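Local coordinates for GTPase-activating protein skywalker (Drosophila melanogaster, PDB 5HJQ), which acts as a GTPase-activating protein for Rab35, regulating synaptic vesicle protein turnover, and binds phosphoinositides through its TBC domain, at residues Q141-T146 against A177-N182. Numbering follows the deposited sequence.
Sequences QVFGTT and ADRIVN
Phe-143, in the last turn of its helix, carries the nonpolar part of the contact, setting the far end of its ring against Arg-179 and Asn-182, one helical turn apart. CZ of Phe-143 lies 3.8 Å from CB of Asn-182, and CE2 of Phe-143 lies 3.9 Å from CG of Arg-179. Both aliphatic carbons approach obliquely. The ring plane stands 72° from the guanidinium, and the amide plane is also well inclined to the ring, so neither pair is a parallel stack. The ring is also flanked from within its own segment: on one side CG1 of the preceding Val-142 stands 3.5 Å above the ring plane, displaced from its centre.

The polar link is a single, weak hydrogen bond. NH1 of Arg-179 comes within 2.8 Å of the carbonyl O of Thr-146, but the N-H...O angle is just 126°. The oxygen approaches the guanidinium from its rim and almost within its plane, so the weakness comes from the bent N-H...O angle. With CG anti to the backbone N and a bend at chi3 (68°), the arginine passes the ring with its CG methylene before its head reaches the loop. The stronger partner of that head is Glu-210, which forms a salt bridge with NE.

Asn-182 is steadied by its own helix: ND2 donates to Asp-178 O over 2.6 Å, on the face of that carbonyl opposite the helical N-H of Asn-182, and also bonds to Met-154 O.

Gly-144, the first residue beyond helix 134-143, has positive phi, and there the chain leaves the helical path for the loop that holds Thr-146. The contact thus joins this C-terminal end and the following loop to the middle of helix 171-187 in the all-helical TBC domain, away from the inositol phosphate pocket. Arg-179 also packs on Tyr-135, Trp-136 and Val-139 of helix 134-143, while Ile-180 links helix 171-187 to helices 197-204 and 210-221.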
ATOM      1  N   GLN A 141       6.712 -11.839 -25.780  1.00 64.49           N
ATOM      2  CA  GLN A 141       8.150 -11.611 -25.911  1.00 58.93           C
ATOM      3  C   GLN A 141       8.949 -12.238 -24.769  1.00 62.31           C
ATOM      4  O   GLN A 141      10.062 -12.725 -24.975  1.00 62.84           O
ATOM      5  CB  GLN A 141       8.444 -10.112 -25.990  1.00 57.70           C
ATOM      6  CG  GLN A 141       7.830  -9.418 -27.198  1.00 59.30           C
ATOM      7  CD  GLN A 141       8.315  -7.990 -27.359  1.00 62.48           C
ATOM      8  OE1 GLN A 141       9.191  -7.533 -26.625  1.00 57.77           O
ATOM      9  NE2 GLN A 141       7.744  -7.276 -28.323  1.00 60.18           N
ATOM     10  N   VAL A 142       8.377 -12.237 -23.569  1.00 59.76           N
ATOM     11  CA  VAL A 142       9.052 -12.808 -22.410  1.00 63.99           C
ATOM     12  C   VAL A 142       8.937 -14.328 -22.374  1.00 65.62           C
ATOM     13  O   VAL A 142       9.943 -15.034 -22.306  1.00 67.73           O
ATOM     14  CB  VAL A 142       8.494 -12.240 -21.087  1.00 65.77           C
ATOM     15  CG1 VAL A 142       9.154 -12.926 -19.897  1.00 63.13           C
ATOM     16  CG2 VAL A 142       8.705 -10.737 -21.019  1.00 62.15           C
ATOM     17  N   PHE A 143       7.706 -14.827 -22.424  1.00 63.35           N
ATOM     18  CA  PHE A 143       7.457 -16.242 -22.177  1.00 65.50           C
ATOM     19  C   PHE A 143       7.314 -17.073 -23.451  1.00 65.53           C
ATOM     20  O   PHE A 143       7.388 -18.301 -23.404  1.00 66.24           O
ATOM     21  CB  PHE A 143       6.207 -16.399 -21.307  1.00 66.00           C
ATOM     22  CG  PHE A 143       6.367 -15.839 -19.922  1.00 65.18           C
ATOM     23  CD1 PHE A 143       6.953 -16.595 -18.919  1.00 67.18           C
ATOM     24  CD2 PHE A 143       5.941 -14.555 -19.624  1.00 61.84           C
ATOM     25  CE1 PHE A 143       7.107 -16.083 -17.644  1.00 63.99           C
ATOM     26  CE2 PHE A 143       6.092 -14.038 -18.350  1.00 64.36           C
ATOM     27  CZ  PHE A 143       6.678 -14.802 -17.360  1.00 63.55           C
ATOM     28  N   GLY A 144       7.110 -16.411 -24.584  1.00 64.82           N
ATOM     29  CA  GLY A 144       6.999 -17.109 -25.854  1.00 65.66           C
ATOM     30  C   GLY A 144       5.616 -17.676 -26.103  1.00 71.15           C
ATOM     31  O   GLY A 144       5.384 -18.359 -27.101  1.00 67.24           O
ATOM     32  N   THR A 145       4.690 -17.388 -25.194  1.00 71.75           N
ATOM     33  CA  THR A 145       3.339 -17.926 -25.285  1.00 73.74           C
ATOM     34  C   THR A 145       2.350 -17.130 -24.437  1.00 73.76           C
ATOM     35  O   THR A 145       2.733 -16.464 -23.475  1.00 74.45           O
ATOM     36  CB  THR A 145       3.300 -19.401 -24.845  1.00 71.89           C
ATOM     37  OG1 THR A 145       1.942 -19.855 -24.807  1.00 69.35           O
ATOM     38  CG2 THR A 145       3.924 -19.562 -23.459  1.00 68.22           C
ATOM     39  N   THR A 146       1.077 -17.202 -24.808  1.00 75.26           N
ATOM     40  CA  THR A 146       0.007 -16.580 -24.041  1.00 70.39           C
ATOM     41  C   THR A 146      -0.340 -17.467 -22.847  1.00 66.52           C
ATOM     42  O   THR A 146      -0.744 -16.986 -21.786  1.00 63.27           O
ATOM     43  CB  THR A 146      -1.243 -16.349 -24.924  1.00 73.72           C
ATOM     44  OG1 THR A 146      -0.952 -15.354 -25.914  1.00 79.13           O
ATOM     45  CG2 THR A 146      -2.427 -15.890 -24.092  1.00 73.08           C
ATOM     46  N   ALA A 177       0.017 -13.011 -10.961  1.00 57.71           N
ATOM     47  CA  ALA A 177       0.816 -11.963 -10.334  1.00 60.94           C
ATOM     48  C   ALA A 177       2.277 -12.094 -10.740  1.00 54.39           C
ATOM     49  O   ALA A 177       2.915 -11.114 -11.125  1.00 56.06           O
ATOM     50  CB  ALA A 177       0.677 -12.021  -8.823  1.00 57.01           C
ATOM     51  N   ASP A 178       2.792 -13.318 -10.666  1.00 59.63           N
ATOM     52  CA  ASP A 178       4.166 -13.607 -11.061  1.00 63.12           C
ATOM     53  C   ASP A 178       4.427 -13.214 -12.507  1.00 62.09           C
ATOM     54  O   ASP A 178       5.513 -12.740 -12.842  1.00 64.96           O
ATOM     55  CB  ASP A 178       4.484 -15.091 -10.862  1.00 63.24           C
ATOM     56  CG  ASP A 178       4.370 -15.525  -9.415  1.00 65.43           C
ATOM     57  OD1 ASP A 178       4.570 -14.674  -8.522  1.00 61.46           O
ATOM     58  OD2 ASP A 178       4.082 -16.718  -9.171  1.00 67.18           O
ATOM     59  N   ARG A 179       3.429 -13.407 -13.365  1.00 56.39           N
ATOM     60  CA  ARG A 179       3.568 -13.048 -14.769  1.00 56.68           C
ATOM     61  C   ARG A 179       3.593 -11.534 -14.952  1.00 53.08           C
ATOM     62  O   ARG A 179       4.363 -11.015 -15.759  1.00 56.76           O
ATOM     63  CB  ARG A 179       2.439 -13.660 -15.605  1.00 58.88           C
ATOM     64  CG  ARG A 179       2.497 -13.272 -17.074  1.00 50.70           C
ATOM     65  CD  ARG A 179       1.806 -14.298 -17.959  1.00 66.15           C
ATOM     66  NE  ARG A 179       0.361 -14.337 -17.755  1.00 60.42           N
ATOM     67  CZ  ARG A 179      -0.453 -15.184 -18.375  1.00 62.41           C
ATOM     68  NH1 ARG A 179       0.037 -16.065 -19.234  1.00 61.70           N
ATOM     69  NH2 ARG A 179      -1.757 -15.153 -18.134  1.00 61.74           N
ATOM     70  N   ILE A 180       2.750 -10.831 -14.203  1.00 49.60           N
ATOM     71  CA  ILE A 180       2.674  -9.377 -14.312  1.00 53.72           C
ATOM     72  C   ILE A 180       3.985  -8.705 -13.902  1.00 54.63           C
ATOM     73  O   ILE A 180       4.490  -7.834 -14.613  1.00 52.85           O
ATOM     74  CB  ILE A 180       1.530  -8.802 -13.457  1.00 53.28           C
ATOM     75  CG1 ILE A 180       0.176  -9.287 -13.972  1.00 57.02           C
ATOM     76  CG2 ILE A 180       1.570  -7.282 -13.474  1.00 52.01           C
ATOM     77  CD1 ILE A 180      -1.002  -8.611 -13.296  1.00 49.38           C
ATOM     78  N   VAL A 181       4.538  -9.109 -12.761  1.00 51.52           N
ATOM     79  CA  VAL A 181       5.768  -8.498 -12.264  1.00 59.56           C
ATOM     80  C   VAL A 181       6.952  -8.834 -13.172  1.00 57.60           C
ATOM     81  O   VAL A 181       7.894  -8.051 -13.290  1.00 60.71           O
ATOM     82  CB  VAL A 181       6.084  -8.928 -10.811  1.00 55.07           C
ATOM     83  CG1 VAL A 181       4.974  -8.482  -9.874  1.00 49.65           C
ATOM     84  CG2 VAL A 181       6.286 -10.431 -10.717  1.00 61.64           C
ATOM     85  N   ASN A 182       6.894  -9.993 -13.824  1.00 63.72           N
ATOM     86  CA  ASN A 182       7.907 -10.363 -14.805  1.00 62.50           C
ATOM     87  C   ASN A 182       7.856  -9.429 -16.001  1.00 60.65           C
ATOM     88  O   ASN A 182       8.888  -8.961 -16.481  1.00 64.25           O
ATOM     89  CB  ASN A 182       7.721 -11.810 -15.264  1.00 64.09           C
ATOM     90  CG  ASN A 182       8.549 -12.790 -14.451  1.00 63.46           C
ATOM     91  OD1 ASN A 182       9.610 -13.235 -14.889  1.00 66.29           O
ATOM     92  ND2 ASN A 182       8.066 -13.131 -13.264  1.00 60.21           N
TER